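Local coordinates for protein benzoate transport porin BenP (Acinetobacter baumannii AB307-0294, PDB 5DL8) that probably acts as an outer-membrane porin of the OprD family, a beta-barrel channel thought to let small molecules such as benzoate cross the outer membrane, at residues Q164-E173 with D198-Q208. Residues are numbered along the deposited sequence; the frame is centred on the assembly and turned at random.
Sequences QLYAEIGRVE and DGLNYIDLRYQ
Tyr202 lays its ring across Gly170, its partner in a hydrogen-bonded pair between two neighbouring antiparallel strands of the porin beta-barrel wall. Because Gly170 has no side chain, the ring can lie flat on the backbone, with Gly170 N 3.7 Å above the ring plane, over its centre. A chi1 of 76° sets CG between the backbone N and the carbonyl carbon, swinging the ring over. At its edge Val172 CG2, a methyl needing no polar partner on this buried side, packs 3.8 Å from Tyr202 CE2. Tyr202 OH donates to the anti lone pair of Glu168 OE2 at 2.6 Å, the carboxylate turned 70° from the ring. Glu168 OE1 accepts from Tyr166 OH, so two tyrosines grip this buried carboxylate, while Asn156 ND2 also hydrogen-bonds Tyr202 OH. On the opposite face, Arg171 NH1 donates to a lone pair of Asn201 OD1 at 2.9 Å, in the guanidinium plane, which suits the 17° between the flat groups; Glu223 salt-bridges Arg171 NH1 and accepts from Asn201 ND2. At the far end Gln164 O accepts from Gln208 N, and the aliphatic Gln164 CB makes a CH-pi contact over one Tyr207 face, offset toward the rim, 4.0 Å from the ring centroid.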
loop_
_atom_site.group_PDB
_atom_site.type_symbol
_atom_site.label_atom_id
_atom_site.label_comp_id
_atom_site.label_asym_id
_atom_site.label_seq_id
_atom_site.Cartn_x
_atom_site.Cartn_y
_atom_site.Cartn_z
ATOM N N GLN A 164 -3.784 -24.292 9.336
ATOM C CA GLN A 164 -4.343 -23.721 8.091
ATOM C C GLN A 164 -5.116 -22.339 8.215
ATOM O O GLN A 164 -5.133 -21.565 7.272
ATOM C CB GLN A 164 -5.330 -24.730 7.456
ATOM C CG GLN A 164 -4.748 -26.025 6.839
ATOM C CD GLN A 164 -4.734 -27.120 7.820
ATOM O OE1 GLN A 164 -5.678 -27.304 8.564
ATOM N NE2 GLN A 164 -3.619 -27.769 7.928
ATOM N N LEU A 165 -5.762 -22.084 9.342
ATOM C CA LEU A 165 -6.590 -20.914 9.473
ATOM C C LEU A 165 -5.945 -19.749 10.323
ATOM O O LEU A 165 -5.673 -19.910 11.496
ATOM C CB LEU A 165 -7.985 -21.318 10.020
ATOM C CG LEU A 165 -9.036 -20.201 10.228
ATOM C CD1 LEU A 165 -9.212 -19.376 8.955
ATOM C CD2 LEU A 165 -10.405 -20.778 10.732
ATOM N N TYR A 166 -5.726 -18.602 9.695
ATOM C CA TYR A 166 -5.315 -17.375 10.364
ATOM C C TYR A 166 -6.533 -16.423 10.344
ATOM O O TYR A 166 -7.189 -16.226 9.285
ATOM C CB TYR A 166 -4.108 -16.725 9.633
ATOM C CG TYR A 166 -3.779 -15.326 10.125
ATOM C CD1 TYR A 166 -4.481 -14.175 9.614
ATOM C CD2 TYR A 166 -2.805 -15.121 11.121
ATOM C CE1 TYR A 166 -4.211 -12.888 10.107
ATOM C CE2 TYR A 166 -2.511 -13.805 11.575
ATOM C CZ TYR A 166 -3.220 -12.730 11.071
ATOM O OH TYR A 166 -2.964 -11.482 11.532
ATOM N N ALA A 167 -6.807 -15.768 11.470
ATOM C CA ALA A 167 -7.914 -14.733 11.538
ATOM C C ALA A 167 -7.401 -13.455 12.153
ATOM O O ALA A 167 -6.552 -13.506 12.989
ATOM C CB ALA A 167 -9.069 -15.246 12.380
ATOM N N GLU A 168 -8.039 -12.341 11.840
ATOM C CA GLU A 168 -7.707 -11.055 12.438
ATOM C C GLU A 168 -8.965 -10.197 12.358
ATOM O O GLU A 168 -9.666 -10.214 11.347
ATOM C CB GLU A 168 -6.504 -10.431 11.675
ATOM C CG GLU A 168 -6.169 -9.009 12.043
ATOM C CD GLU A 168 -5.018 -8.450 11.200
ATOM O OE1 GLU A 168 -4.212 -9.256 10.632
ATOM O OE2 GLU A 168 -4.997 -7.182 11.135
ATOM N N ILE A 169 -9.277 -9.544 13.469
ATOM C CA ILE A 169 -10.374 -8.574 13.584
ATOM C C ILE A 169 -9.817 -7.234 14.156
ATOM O O ILE A 169 -8.835 -7.209 14.870
ATOM C CB ILE A 169 -11.583 -9.057 14.465
ATOM C CG1 ILE A 169 -11.185 -9.219 15.923
ATOM C CG2 ILE A 169 -12.211 -10.327 13.885
ATOM C CD1 ILE A 169 -12.343 -9.549 16.856
ATOM N N GLY A 170 -10.463 -6.128 13.861
ATOM C CA GLY A 170 -9.990 -4.842 14.406
ATOM C C GLY A 170 -11.027 -3.724 14.269
ATOM O O GLY A 170 -11.990 -3.835 13.519
ATOM N N ARG A 171 -10.840 -2.695 15.065
ATOM C CA ARG A 171 -11.490 -1.437 14.876
ATOM C C ARG A 171 -10.414 -0.348 14.733
ATOM O O ARG A 171 -9.697 -0.078 15.640
ATOM C CB ARG A 171 -12.310 -1.084 16.059
ATOM C CG ARG A 171 -13.038 0.228 15.843
ATOM C CD ARG A 171 -14.107 0.358 16.906
ATOM N NE ARG A 171 -14.542 1.725 17.016
ATOM C CZ ARG A 171 -15.495 2.285 16.281
ATOM N NH1 ARG A 171 -16.182 1.612 15.314
ATOM N NH2 ARG A 171 -15.834 3.526 16.564
ATOM N N VAL A 172 -10.407 0.296 13.585
ATOM C CA VAL A 172 -9.424 1.300 13.244
ATOM C C VAL A 172 -10.115 2.693 13.260
ATOM O O VAL A 172 -10.925 2.976 12.411
ATOM C CB VAL A 172 -8.788 1.016 11.865
ATOM C CG1 VAL A 172 -7.597 1.982 11.634
ATOM C CG2 VAL A 172 -8.287 -0.430 11.747
ATOM N N GLU A 173 -9.780 3.516 14.217
ATOM C CA GLU A 173 -10.439 4.786 14.352
ATOM C C GLU A 173 -9.849 5.885 13.535
ATOM O O GLU A 173 -10.562 6.804 13.180
ATOM C CB GLU A 173 -10.552 5.149 15.839
ATOM C CG GLU A 173 -11.628 4.221 16.510
ATOM C CD GLU A 173 -12.080 4.512 17.975
ATOM O OE1 GLU A 173 -11.481 5.379 18.611
ATOM O OE2 GLU A 173 -13.071 3.836 18.488
ATOM N N ASP A 198 -16.619 7.518 11.686
ATOM C CA ASP A 198 -16.191 7.139 13.037
ATOM C C ASP A 198 -15.281 5.909 13.117
ATOM O O ASP A 198 -14.539 5.730 14.095
ATOM C CB ASP A 198 -17.370 7.009 13.984
ATOM C CG ASP A 198 -18.050 8.361 14.266
ATOM O OD1 ASP A 198 -17.456 9.437 14.041
ATOM O OD2 ASP A 198 -19.187 8.361 14.718
ATOM N N GLY A 199 -15.245 5.081 12.106
ATOM C CA GLY A 199 -14.294 3.974 12.173
ATOM C C GLY A 199 -14.494 2.882 11.156
ATOM O O GLY A 199 -15.565 2.778 10.554
ATOM N N LEU A 200 -13.434 2.069 11.015
ATOM C CA LEU A 200 -13.385 0.909 10.183
ATOM C C LEU A 200 -13.386 -0.308 11.091
ATOM O O LEU A 200 -12.450 -0.494 11.860
ATOM C CB LEU A 200 -12.076 0.938 9.354
ATOM C CG LEU A 200 -11.781 -0.287 8.565
ATOM C CD1 LEU A 200 -12.898 -0.584 7.570
ATOM C CD2 LEU A 200 -10.494 -0.140 7.768
ATOM N N ASN A 201 -14.401 -1.158 10.950
ATOM C CA ASN A 201 -14.506 -2.443 11.677
ATOM C C ASN A 201 -14.273 -3.507 10.631
ATOM O O ASN A 201 -14.918 -3.507 9.573
ATOM C CB ASN A 201 -15.918 -2.619 12.295
ATOM C CG ASN A 201 -16.369 -1.375 13.078
ATOM O OD1 ASN A 201 -15.767 -1.009 14.077
ATOM N ND2 ASN A 201 -17.450 -0.751 12.632
ATOM N N TYR A 202 -13.317 -4.364 10.881
ATOM C CA TYR A 202 -12.928 -5.344 9.848
ATOM C C TYR A 202 -12.730 -6.775 10.383
ATOM O O TYR A 202 -12.461 -6.958 11.549
ATOM C CB TYR A 202 -11.653 -4.864 9.059
ATOM C CG TYR A 202 -10.367 -5.002 9.784
ATOM C CD1 TYR A 202 -9.570 -6.161 9.640
ATOM C CD2 TYR A 202 -9.879 -3.968 10.577
ATOM C CE1 TYR A 202 -8.378 -6.300 10.294
ATOM C CE2 TYR A 202 -8.671 -4.148 11.255
ATOM C CZ TYR A 202 -7.931 -5.291 11.123
ATOM O OH TYR A 202 -6.710 -5.401 11.802
ATOM N N ILE A 203 -12.817 -7.739 9.481
ATOM C CA ILE A 203 -12.372 -9.166 9.702
ATOM C C ILE A 203 -11.589 -9.612 8.485
ATOM O O ILE A 203 -11.953 -9.254 7.325
ATOM C CB ILE A 203 -13.509 -10.123 10.170
ATOM C CG1 ILE A 203 -13.148 -11.636 10.104
ATOM C CG2 ILE A 203 -14.745 -9.885 9.382
ATOM C CD1 ILE A 203 -13.907 -12.479 11.137
ATOM N N ASP A 204 -10.460 -10.306 8.724
ATOM C CA ASP A 204 -9.700 -10.877 7.637
ATOM C C ASP A 204 -9.393 -12.299 7.988
ATOM O O ASP A 204 -8.970 -12.519 9.053
ATOM C CB ASP A 204 -8.424 -10.079 7.472
ATOM C CG ASP A 204 -7.579 -10.559 6.357
ATOM O OD1 ASP A 204 -7.888 -10.202 5.212
ATOM O OD2 ASP A 204 -6.571 -11.255 6.649
ATOM N N LEU A 205 -9.602 -13.248 7.086
ATOM C CA LEU A 205 -9.400 -14.692 7.259
ATOM C C LEU A 205 -8.518 -15.226 6.132
ATOM O O LEU A 205 -8.738 -14.820 4.902
ATOM C CB LEU A 205 -10.756 -15.398 7.189
ATOM C CG LEU A 205 -11.779 -15.032 8.242
ATOM C CD1 LEU A 205 -13.058 -15.872 8.106
ATOM C CD2 LEU A 205 -11.243 -15.263 9.663
ATOM N N ARG A 206 -7.468 -15.966 6.519
ATOM C CA ARG A 206 -6.433 -16.510 5.572
ATOM C C ARG A 206 -6.318 -18.010 5.745
ATOM O O ARG A 206 -6.087 -18.468 6.832
ATOM C CB ARG A 206 -5.053 -15.843 5.746
ATOM C CG ARG A 206 -4.897 -14.472 5.092
ATOM C CD ARG A 206 -3.609 -13.668 5.479
ATOM N NE ARG A 206 -3.870 -12.236 5.108
ATOM C CZ ARG A 206 -2.977 -11.284 4.735
ATOM N NH1 ARG A 206 -1.668 -11.559 4.739
ATOM N NH2 ARG A 206 -3.408 -10.055 4.350
ATOM N N TYR A 207 -6.653 -18.767 4.700
ATOM C CA TYR A 207 -6.766 -20.231 4.774
ATOM C C TYR A 207 -5.834 -20.815 3.740
ATOM O O TYR A 207 -5.793 -20.340 2.587
ATOM C CB TYR A 207 -8.236 -20.742 4.613
ATOM C CG TYR A 207 -8.453 -22.213 5.025
ATOM C CD1 TYR A 207 -8.277 -23.250 4.143
ATOM C CD2 TYR A 207 -8.806 -22.559 6.339
ATOM C CE1 TYR A 207 -8.422 -24.574 4.561
ATOM C CE2 TYR A 207 -8.927 -23.867 6.760
ATOM C CZ TYR A 207 -8.780 -24.876 5.865
ATOM O OH TYR A 207 -8.979 -26.213 6.288
ATOM N N GLN A 208 -5.015 -21.723 4.224
ATOM C CA GLN A 208 -4.081 -22.506 3.398
ATOM C C GLN A 208 -4.781 -23.844 3.034
ATOM O O GLN A 208 -4.971 -24.725 3.835
ATOM C CB GLN A 208 -2.734 -22.756 4.135
ATOM C CG GLN A 208 -1.631 -23.386 3.285
ATOM C CD GLN A 208 -1.043 -22.378 2.290
ATOM O OE1 GLN A 208 -0.884 -21.199 2.600
ATOM N NE2 GLN A 208 -0.692 -22.854 1.104
#